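Local coordinates for hypothetical protein PH1952 (Pyrococcus horikoshii, PDB 1ZJJ) that probably acts as a magnesium-dependent phosphatase of the haloacid dehalogenase superfamily, though its natural substrate is not established, at residues Val106-Asp109 against Glu110-Gly114; Gln113-Trp116 against Lys117-Lys120; Thr131-Lys134 against Leu135-Thr139. All coordinates share one frame; numbering follows the deposited sequence.

Contact 1: residues Val106-Asp109 against Glu110-Gly114; sequences VTLD and EARQG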
ATOM      1  N   VAL B 106      13.707 -17.350   5.852  1.00 19.87           N
ATOM      2  CA  VAL B 106      12.800 -17.589   6.968  1.00 20.76           C
ATOM      3  C   VAL B 106      11.415 -17.764   6.344  1.00 22.15           C
ATOM      4  O   VAL B 106      10.889 -16.840   5.714  1.00 21.19           O
ATOM      5  CB  VAL B 106      12.761 -16.387   7.944  1.00 18.91           C
ATOM      6  CG1 VAL B 106      11.718 -16.635   9.037  1.00 20.58           C
ATOM      7  CG2 VAL B 106      14.134 -16.176   8.566  1.00 20.81           C
ATOM      8  N   THR B 107      10.834 -18.950   6.502  1.00 23.31           N
ATOM      9  CA  THR B 107       9.519 -19.233   5.934  1.00 25.15           C
ATOM     10  C   THR B 107       8.406 -18.607   6.763  1.00 25.11           C
ATOM     11  O   THR B 107       8.634 -18.144   7.881  1.00 22.90           O
ATOM     12  CB  THR B 107       9.248 -20.740   5.868  1.00 26.17           C
ATOM     13  OG1 THR B 107       9.086 -21.245   7.199  1.00 25.74           O
ATOM     14  CG2 THR B 107      10.400 -21.461   5.181  1.00 25.67           C
ATOM     15  N   LEU B 108       7.197 -18.597   6.208  1.00 26.25           N
ATOM     16  CA  LEU B 108       6.048 -18.042   6.914  1.00 27.50           C
ATOM     17  C   LEU B 108       5.825 -18.796   8.213  1.00 27.41           C
ATOM     18  O   LEU B 108       5.507 -18.200   9.239  1.00 26.52           O
ATOM     19  CB  LEU B 108       4.782 -18.152   6.063  1.00 28.49           C
ATOM     20  CG  LEU B 108       4.121 -16.846   5.616  1.00 28.54           C
ATOM     21  CD1 LEU B 108       2.815 -17.171   4.904  1.00 28.43           C
ATOM     22  CD2 LEU B 108       3.860 -15.946   6.815  1.00 27.54           C
ATOM     23  N   ASP B 109       5.989 -20.112   8.163  1.00 28.90           N
ATOM     24  CA  ASP B 109       5.778 -20.931   9.350  1.00 31.10           C
ATOM     25  C   ASP B 109       6.785 -20.613  10.444  1.00 30.32           C
ATOM     26  O   ASP B 109       6.420 -20.490  11.616  1.00 29.33           O
ATOM     27  CB  ASP B 109       5.849 -22.415   8.998  1.00 34.32           C
ATOM     28  CG  ASP B 109       4.815 -23.226   9.745  1.00 37.67           C
ATOM     29  OD1 ASP B 109       3.610 -23.007   9.494  1.00 39.83           O
ATOM     30  OD2 ASP B 109       5.199 -24.068  10.584  1.00 40.12           O
ATOM     31  N   GLU B 110       8.055 -20.493  10.064  1.00 28.52           N
ATOM     32  CA  GLU B 110       9.095 -20.168  11.029  1.00 27.83           C
ATOM     33  C   GLU B 110       8.791 -18.776  11.582  1.00 26.86           C
ATOM     34  O   GLU B 110       8.978 -18.517  12.768  1.00 25.73           O
ATOM     35  CB  GLU B 110      10.469 -20.209  10.352  1.00 27.57           C
ATOM     36  CG  GLU B 110      10.792 -21.575   9.762  1.00 29.36           C
ATOM     37  CD  GLU B 110      12.117 -21.610   9.025  1.00 31.57           C
ATOM     38  OE1 GLU B 110      12.382 -20.689   8.223  1.00 28.51           O
ATOM     39  OE2 GLU B 110      12.886 -22.569   9.240  1.00 33.03           O
ATOM     40  N   ALA B 111       8.292 -17.893  10.716  1.00 25.67           N
ATOM     41  CA  ALA B 111       7.938 -16.535  11.120  1.00 25.34           C
ATOM     42  C   ALA B 111       6.843 -16.574  12.186  1.00 25.25           C
ATOM     43  O   ALA B 111       6.887 -15.824  13.165  1.00 22.45           O
ATOM     44  CB  ALA B 111       7.458 -15.728   9.909  1.00 24.77           C
ATOM     45  N   ARG B 112       5.857 -17.446  11.989  1.00 25.33           N
ATOM     46  CA  ARG B 112       4.758 -17.582  12.950  1.00 29.14           C
ATOM     47  C   ARG B 112       5.280 -17.999  14.319  1.00 28.79           C
ATOM     48  O   ARG B 112       4.659 -17.711  15.343  1.00 29.54           O
ATOM     49  CB  ARG B 112       3.752 -18.628  12.475  1.00 30.56           C
ATOM     50  CG  ARG B 112       3.021 -18.263  11.209  1.00 32.74           C
ATOM     51  CD  ARG B 112       2.231 -19.442  10.686  1.00 33.85           C
ATOM     52  NE  ARG B 112       1.688 -19.155   9.366  1.00 35.84           N
ATOM     53  CZ  ARG B 112       1.357 -20.083   8.478  1.00 37.79           C
ATOM     54  NH1 ARG B 112       1.510 -21.368   8.768  1.00 38.78           N
ATOM     55  NH2 ARG B 112       0.892 -19.723   7.289  1.00 39.38           N
ATOM     56  N   GLN B 113       6.413 -18.692  14.326  1.00 29.54           N
ATOM     57  CA  GLN B 113       7.029 -19.155  15.563  1.00 30.62           C
ATOM     58  C   GLN B 113       7.907 -18.064  16.170  1.00 29.31           C
ATOM     59  O   GLN B 113       8.523 -18.260  17.217  1.00 29.54           O
ATOM     60  CB  GLN B 113       7.851 -20.413  15.283  1.00 34.87           C
ATOM     61  CG  GLN B 113       7.006 -21.564  14.747  1.00 39.76           C
ATOM     62  CD  GLN B 113       7.835 -22.682  14.135  1.00 42.50           C
ATOM     63  OE1 GLN B 113       9.065 -22.619  14.124  1.00 45.43           O
ATOM     64  NE2 GLN B 113       7.166 -23.714  13.626  1.00 43.49           N
ATOM     65  N   GLY B 114       7.965 -16.916  15.499  1.00 25.77           N
ATOM     66  CA  GLY B 114       8.746 -15.796  15.998  1.00 24.70           C
ATOM     67  C   GLY B 114      10.072 -15.512  15.313  1.00 23.49           C
ATOM     68  O   GLY B 114      10.785 -14.587  15.714  1.00 22.77           O
TER

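Contact 2: residues Gln113-Trp116 against Lys117-Lys120; sequences QGSW and KEVK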
ATOM      1  N   GLN B 113       6.413 -18.692  14.326  1.00 29.54           N
ATOM      2  CA  GLN B 113       7.029 -19.155  15.563  1.00 30.62           C
ATOM      3  C   GLN B 113       7.907 -18.064  16.170  1.00 29.31           C
ATOM      4  O   GLN B 113       8.523 -18.260  17.217  1.00 29.54           O
ATOM      5  CB  GLN B 113       7.851 -20.413  15.283  1.00 34.87           C
ATOM      6  CG  GLN B 113       7.006 -21.564  14.747  1.00 39.76           C
ATOM      7  CD  GLN B 113       7.835 -22.682  14.135  1.00 42.50           C
ATOM      8  OE1 GLN B 113       9.065 -22.619  14.124  1.00 45.43           O
ATOM      9  NE2 GLN B 113       7.166 -23.714  13.626  1.00 43.49           N
ATOM     10  N   GLY B 114       7.965 -16.916  15.499  1.00 25.77           N
ATOM     11  CA  GLY B 114       8.746 -15.796  15.998  1.00 24.70           C
ATOM     12  C   GLY B 114      10.072 -15.512  15.313  1.00 23.49           C
ATOM     13  O   GLY B 114      10.785 -14.587  15.714  1.00 22.77           O
ATOM     14  N   SER B 115      10.402 -16.290  14.285  1.00 24.29           N
ATOM     15  CA  SER B 115      11.666 -16.128  13.562  1.00 23.68           C
ATOM     16  C   SER B 115      11.800 -14.828  12.772  1.00 23.76           C
ATOM     17  O   SER B 115      12.875 -14.527  12.254  1.00 22.97           O
ATOM     18  CB  SER B 115      11.895 -17.311  12.620  1.00 25.09           C
ATOM     19  OG  SER B 115      12.035 -18.518  13.352  1.00 26.06           O
ATOM     20  N   TRP B 116      10.717 -14.067  12.659  1.00 21.83           N
ATOM     21  CA  TRP B 116      10.788 -12.793  11.945  1.00 22.60           C
ATOM     22  C   TRP B 116      11.806 -11.910  12.669  1.00 22.51           C
ATOM     23  O   TRP B 116      12.419 -11.020  12.070  1.00 22.15           O
ATOM     24  CB  TRP B 116       9.435 -12.085  11.947  1.00 19.12           C
ATOM     25  CG  TRP B 116       8.846 -11.887  13.319  1.00 20.17           C
ATOM     26  CD1 TRP B 116       7.968 -12.715  13.956  1.00 18.99           C
ATOM     27  CD2 TRP B 116       9.089 -10.782  14.201  1.00 19.74           C
ATOM     28  NE1 TRP B 116       7.647 -12.180  15.188  1.00 17.48           N
ATOM     29  CE2 TRP B 116       8.320 -10.993  15.358  1.00 21.22           C
ATOM     30  CE3 TRP B 116       9.884  -9.625  14.119  1.00 21.87           C
ATOM     31  CZ2 TRP B 116       8.312 -10.109  16.424  1.00 21.14           C
ATOM     32  CZ3 TRP B 116       9.883  -8.734  15.185  1.00 23.10           C
ATOM     33  CH2 TRP B 116       9.091  -8.988  16.329  1.00 22.22           C
ATOM     34  N   LYS B 117      11.970 -12.190  13.966  1.00 22.47           N
ATOM     35  CA  LYS B 117      12.890 -11.473  14.850  1.00 22.47           C
ATOM     36  C   LYS B 117      14.338 -11.634  14.390  1.00 21.22           C
ATOM     37  O   LYS B 117      15.172 -10.783  14.655  1.00 21.91           O
ATOM     38  CB  LYS B 117      12.743 -12.005  16.284  1.00 24.00           C
ATOM     39  CG  LYS B 117      12.521 -10.941  17.355  1.00 28.28           C
ATOM     40  CD  LYS B 117      13.585  -9.872  17.319  1.00 27.87           C
ATOM     41  CE  LYS B 117      13.477  -9.021  18.560  1.00 30.80           C
ATOM     42  NZ  LYS B 117      14.053  -7.684  18.370  1.00 30.30           N
ATOM     43  N   GLU B 118      14.633 -12.738  13.710  1.00 20.78           N
ATOM     44  CA  GLU B 118      15.993 -12.981  13.233  1.00 20.99           C
ATOM     45  C   GLU B 118      16.240 -12.584  11.773  1.00 20.21           C
ATOM     46  O   GLU B 118      17.346 -12.746  11.258  1.00 20.06           O
ATOM     47  CB  GLU B 118      16.373 -14.457  13.438  1.00 22.69           C
ATOM     48  CG  GLU B 118      16.549 -14.860  14.897  1.00 23.33           C
ATOM     49  CD  GLU B 118      15.239 -14.989  15.667  1.00 25.76           C
ATOM     50  OE1 GLU B 118      14.399 -15.836  15.308  1.00 25.22           O
ATOM     51  OE2 GLU B 118      15.038 -14.239  16.643  1.00 26.01           O
ATOM     52  N   VAL B 119      15.210 -12.080  11.105  1.00 18.59           N
ATOM     53  CA  VAL B 119      15.337 -11.669   9.706  1.00 18.69           C
ATOM     54  C   VAL B 119      16.227 -10.438   9.545  1.00 17.58           C
ATOM     55  O   VAL B 119      16.050  -9.448  10.253  1.00 16.11           O
ATOM     56  CB  VAL B 119      13.955 -11.339   9.097  1.00 18.21           C
ATOM     57  CG1 VAL B 119      14.129 -10.647   7.738  1.00 19.95           C
ATOM     58  CG2 VAL B 119      13.140 -12.608   8.951  1.00 19.77           C
ATOM     59  N   LYS B 120      17.177 -10.498   8.614  1.00 17.83           N
ATOM     60  CA  LYS B 120      18.083  -9.375   8.373  1.00 18.99           C
ATOM     61  C   LYS B 120      17.719  -8.588   7.106  1.00 18.72           C
ATOM     62  O   LYS B 120      18.055  -7.407   6.981  1.00 17.45           O
ATOM     63  CB  LYS B 120      19.530  -9.878   8.260  1.00 21.16           C
ATOM     64  CG  LYS B 120      20.099 -10.468   9.546  1.00 23.17           C
ATOM     65  CD  LYS B 120      20.173  -9.417  10.645  1.00 26.40           C
ATOM     66  CE  LYS B 120      20.687 -10.000  11.958  1.00 29.55           C
ATOM     67  NZ  LYS B 120      22.134 -10.361  11.904  1.00 31.82           N
TER
HETATM   68  O   HOH W   1      13.968  -8.889  12.304  1.00 18.88           O

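Contact 3: residues Thr131-Lys134 against Leu135-Thr139; sequences TYEK and LKYAT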
ATOM      1  N   THR B 131      -0.951 -11.782   1.552  1.00 16.05           N
ATOM      2  CA  THR B 131      -1.893 -11.875   2.654  1.00 18.38           C
ATOM      3  C   THR B 131      -1.502 -10.812   3.651  1.00 17.68           C
ATOM      4  O   THR B 131      -0.380 -10.303   3.610  1.00 17.55           O
ATOM      5  CB  THR B 131      -1.833 -13.245   3.381  1.00 19.66           C
ATOM      6  OG1 THR B 131      -0.513 -13.452   3.894  1.00 19.05           O
ATOM      7  CG2 THR B 131      -2.204 -14.378   2.440  1.00 20.71           C
ATOM      8  N   TYR B 132      -2.425 -10.466   4.539  1.00 17.59           N
ATOM      9  CA  TYR B 132      -2.131  -9.478   5.567  1.00 18.11           C
ATOM     10  C   TYR B 132      -1.003 -10.026   6.437  1.00 18.21           C
ATOM     11  O   TYR B 132      -0.107  -9.290   6.856  1.00 17.53           O
ATOM     12  CB  TYR B 132      -3.339  -9.244   6.467  1.00 17.24           C
ATOM     13  CG  TYR B 132      -3.049  -8.264   7.580  1.00 15.93           C
ATOM     14  CD1 TYR B 132      -3.066  -6.891   7.344  1.00 18.12           C
ATOM     15  CD2 TYR B 132      -2.741  -8.705   8.865  1.00 17.31           C
ATOM     16  CE1 TYR B 132      -2.787  -5.981   8.358  1.00 16.29           C
ATOM     17  CE2 TYR B 132      -2.458  -7.803   9.890  1.00 16.95           C
ATOM     18  CZ  TYR B 132      -2.483  -6.447   9.629  1.00 17.05           C
ATOM     19  OH  TYR B 132      -2.190  -5.550  10.624  1.00 19.28           O
ATOM     20  N   GLU B 133      -1.071 -11.322   6.720  1.00 19.39           N
ATOM     21  CA  GLU B 133      -0.070 -11.977   7.558  1.00 20.85           C
ATOM     22  C   GLU B 133       1.345 -11.713   7.036  1.00 20.56           C
ATOM     23  O   GLU B 133       2.258 -11.421   7.812  1.00 19.92           O
ATOM     24  CB  GLU B 133      -0.349 -13.483   7.630  1.00 21.76           C
ATOM     25  CG  GLU B 133       0.689 -14.269   8.412  1.00 24.44           C
ATOM     26  CD  GLU B 133       0.310 -15.723   8.617  1.00 24.67           C
ATOM     27  OE1 GLU B 133      -0.168 -16.366   7.660  1.00 24.26           O
ATOM     28  OE2 GLU B 133       0.505 -16.229   9.739  1.00 25.77           O
ATOM     29  N   LYS B 134       1.527 -11.813   5.724  1.00 19.97           N
ATOM     30  CA  LYS B 134       2.841 -11.553   5.145  1.00 19.49           C
ATOM     31  C   LYS B 134       3.257 -10.103   5.399  1.00 18.63           C
ATOM     32  O   LYS B 134       4.396  -9.838   5.783  1.00 18.83           O
ATOM     33  CB  LYS B 134       2.835 -11.849   3.646  1.00 21.42           C
ATOM     34  CG  LYS B 134       2.697 -13.323   3.308  1.00 22.81           C
ATOM     35  CD  LYS B 134       2.903 -13.565   1.825  1.00 26.48           C
ATOM     36  CE  LYS B 134       2.672 -15.020   1.463  1.00 26.84           C
ATOM     37  NZ  LYS B 134       2.936 -15.260   0.016  1.00 30.66           N
ATOM     38  N   LEU B 135       2.339  -9.161   5.181  1.00 18.57           N
ATOM     39  CA  LEU B 135       2.636  -7.750   5.422  1.00 18.75           C
ATOM     40  C   LEU B 135       3.019  -7.523   6.883  1.00 19.32           C
ATOM     41  O   LEU B 135       3.885  -6.700   7.194  1.00 18.78           O
ATOM     42  CB  LEU B 135       1.419  -6.878   5.093  1.00 18.34           C
ATOM     43  CG  LEU B 135       1.014  -6.809   3.623  1.00 19.63           C
ATOM     44  CD1 LEU B 135      -0.252  -5.974   3.483  1.00 18.18           C
ATOM     45  CD2 LEU B 135       2.159  -6.204   2.810  1.00 19.05           C
ATOM     46  N   LYS B 136       2.358  -8.252   7.774  1.00 17.58           N
ATOM     47  CA  LYS B 136       2.612  -8.139   9.203  1.00 17.75           C
ATOM     48  C   LYS B 136       4.057  -8.501   9.560  1.00 17.36           C
ATOM     49  O   LYS B 136       4.780  -7.693  10.137  1.00 17.56           O
ATOM     50  CB  LYS B 136       1.642  -9.040   9.972  1.00 18.14           C
ATOM     51  CG  LYS B 136       1.830  -9.008  11.486  1.00 21.33           C
ATOM     52  CD  LYS B 136       0.954 -10.044  12.184  1.00 21.83           C
ATOM     53  CE  LYS B 136       1.319 -11.472  11.789  1.00 25.34           C
ATOM     54  NZ  LYS B 136       0.529 -12.475  12.567  1.00 25.07           N
ATOM     55  N   TYR B 137       4.481  -9.713   9.219  1.00 17.93           N
ATOM     56  CA  TYR B 137       5.845 -10.129   9.531  1.00 18.93           C
ATOM     57  C   TYR B 137       6.893  -9.283   8.822  1.00 18.91           C
ATOM     58  O   TYR B 137       7.952  -9.002   9.385  1.00 19.01           O
ATOM     59  CB  TYR B 137       6.033 -11.614   9.212  1.00 20.97           C
ATOM     60  CG  TYR B 137       5.311 -12.484  10.208  1.00 21.16           C
ATOM     61  CD1 TYR B 137       5.595 -12.380  11.567  1.00 22.80           C
ATOM     62  CD2 TYR B 137       4.296 -13.352   9.810  1.00 23.22           C
ATOM     63  CE1 TYR B 137       4.880 -13.112  12.512  1.00 24.60           C
ATOM     64  CE2 TYR B 137       3.569 -14.095  10.749  1.00 23.73           C
ATOM     65  CZ  TYR B 137       3.870 -13.964  12.098  1.00 25.08           C
ATOM     66  OH  TYR B 137       3.168 -14.676  13.045  1.00 27.37           O
ATOM     67  N   ALA B 138       6.599  -8.855   7.598  1.00 18.15           N
ATOM     68  CA  ALA B 138       7.546  -8.024   6.865  1.00 18.08           C
ATOM     69  C   ALA B 138       7.714  -6.699   7.607  1.00 17.75           C
ATOM     70  O   ALA B 138       8.820  -6.178   7.733  1.00 19.56           O
ATOM     71  CB  ALA B 138       7.044  -7.777   5.444  1.00 18.44           C
ATOM     72  N   THR B 139       6.603  -6.153   8.089  1.00 17.18           N
ATOM     73  CA  THR B 139       6.617  -4.898   8.822  1.00 17.35           C
ATOM     74  C   THR B 139       7.374  -5.054  10.142  1.00 18.42           C
ATOM     75  O   THR B 139       8.209  -4.217  10.494  1.00 18.88           O
ATOM     76  CB  THR B 139       5.171  -4.417   9.105  1.00 18.83           C
ATOM     77  OG1 THR B 139       4.547  -4.050   7.870  1.00 16.84           O
ATOM     78  CG2 THR B 139       5.161  -3.225  10.043  1.00 17.31           C
TER
HETATM   79  O   HOH W   2       0.636 -15.108  12.113  1.00 27.25           O

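Contact 1: residues Val106-Asp109 against Glu110-Gly114
Thr107 and Glu110 hold each other by two crossed bonds at the start of helix 108-115. Thr107 OG1 accepts from Glu110 N at 3.1 Å, because a chi1 of 69° keeps the hydroxyl close to the backbone N-H of the first turn. In return Glu110 OE1 takes the N-H of Thr107 at 2.9 Å, nearly straight and on the anti side of the carboxylate. The tight part is the face turned to helix 132-143, where Ala111 CB lies 3.2 Å from Leu108 O and packs on Tyr137, while Ala111 N bonds back to Thr107 O at 2.9 Å. Val106 CG1 stands farther off, 4.0 Å from Glu110 CB. The solvent side is looser and charged. There Asp109 OD1 meets Arg112 NH1 at 2.8 Å in a salt bridge whose carboxylate and guanidinium planes are turned 74° apart, a single-point grip. Leu108 CB covers one face of the guanidinium, whose NE has a second acid, Glu133. This short helix thus opens on a capping box and closes on a Schellman motif, in which Gly114, at positive phi, is C-prime and the bonds run from Gly114 N to Ala111 O and from Ser115 N to Glu110 O.

Contact 2: residues Gln113-Trp116 against Lys117-Lys120
A chi1 of 54° places CG of Trp116 between its backbone N and carbonyl carbon, which swings the indole back over the chain. Lys117 answers with a chi1 of -129° that puts its own CG over the ring, and a bend at chi2 carries the rest of the lysine chain off. The two neighbours meet as a CH-pi contact: Lys117 CG stands over the six-membered ring of Trp116, 4.2 Å from its centroid and only 15° off the ring normal. Gly114 O is above the plane of the same indole, set toward the rim. That oxygen also takes the N-H of Lys117 at 3.2 Å, the first of three successive i to i+3 bonds. Glu118 N follows with Ser115 O at 2.9 Å, and Val119 N with Trp116 O at 3.1 Å. Glu118 folds back until OE1 comes 3.3 Å from Ser115 CA. Trp116 O has a further partner, water 1, which donates to it at 2.6 Å and to Val119 O at 3.0 Å, tying the end of the turn to Val119, just ahead of strand 121-124. The polar ends of Lys117 and Trp116 have partners elsewhere: Lys117 NZ bonds to Asn144, and Trp116 NE1 to Glu161 of the second subunit. The lysine thus lends its methylene chain to the indole and its ammonium to another part of the fold, and the one indole N-H ties the turn to the second subunit.

Contact 3: residues Thr131-Lys134 against Leu135-Thr139
Acid, amine and phenol converge on water 2, which donates to Glu133 OE2 at 2.6 Å, accepts from Lys136 NZ at 2.7 Å and stands 2.7 Å from Tyr137 OH. All three residues belong to helix 132-143, the crossover helix of the beta-alpha-beta unit that runs from strand 121-124 to strand 147-150. Glu133 reaches forward, its CG anti to the backbone N (chi1 176°) and the chain extended, so that CG packs 3.7 Å from Tyr137 CE2 and OE2 lies at the edge of that ring, in its plane; OE2 also pairs with Arg112. Lys136 bends at chi3 to bring CE over a face of the same ring, toward its rim. Thr131, just ahead of the helix, is its N-cap, and its OG1 accepts from Lys134 N at 3.2 Å. The bond from Leu135 N to Thr131 O is weak, but Lys136 N to Tyr132 O is firm at 2.8 Å. The Tyr132 ring lies obliquely by Lys136 CB, its hydroxyl bonded to Pro165 O of the second subunit, and Leu135 packs on Leu174 of helix 167-178. Farther on, Leu135 O takes Thr139 N at 2.9 Å and Thr139 OG1 at 2.8 Å, from opposite faces of its carbonyl plane.

Contacts 1 and 2 run along one piece of chain, sharing Gln113 and Gly114: the first covers the N-cap and most of helix 108-115, the second the 3-10 turn that leaves it. Contact 3 belongs to helix 132-143, against which both lie. Contact 2 is a surface contact, while contacts 1 and 3 are partly buried; contact 3 has the larger share of buried residues. Side-chain capping opens both helices, but charges meet differently: Asp109 and Arg112 pair directly in contact 1, whereas in contact 3 water joins Glu133 to Lys136. Arg112 to Glu133 bridges those two contacts, and Tyr137 packs against Ala111 and the Trp116 ring. Contacts 2 and 3 also reach the second subunit; all three lie away from the magnesium site.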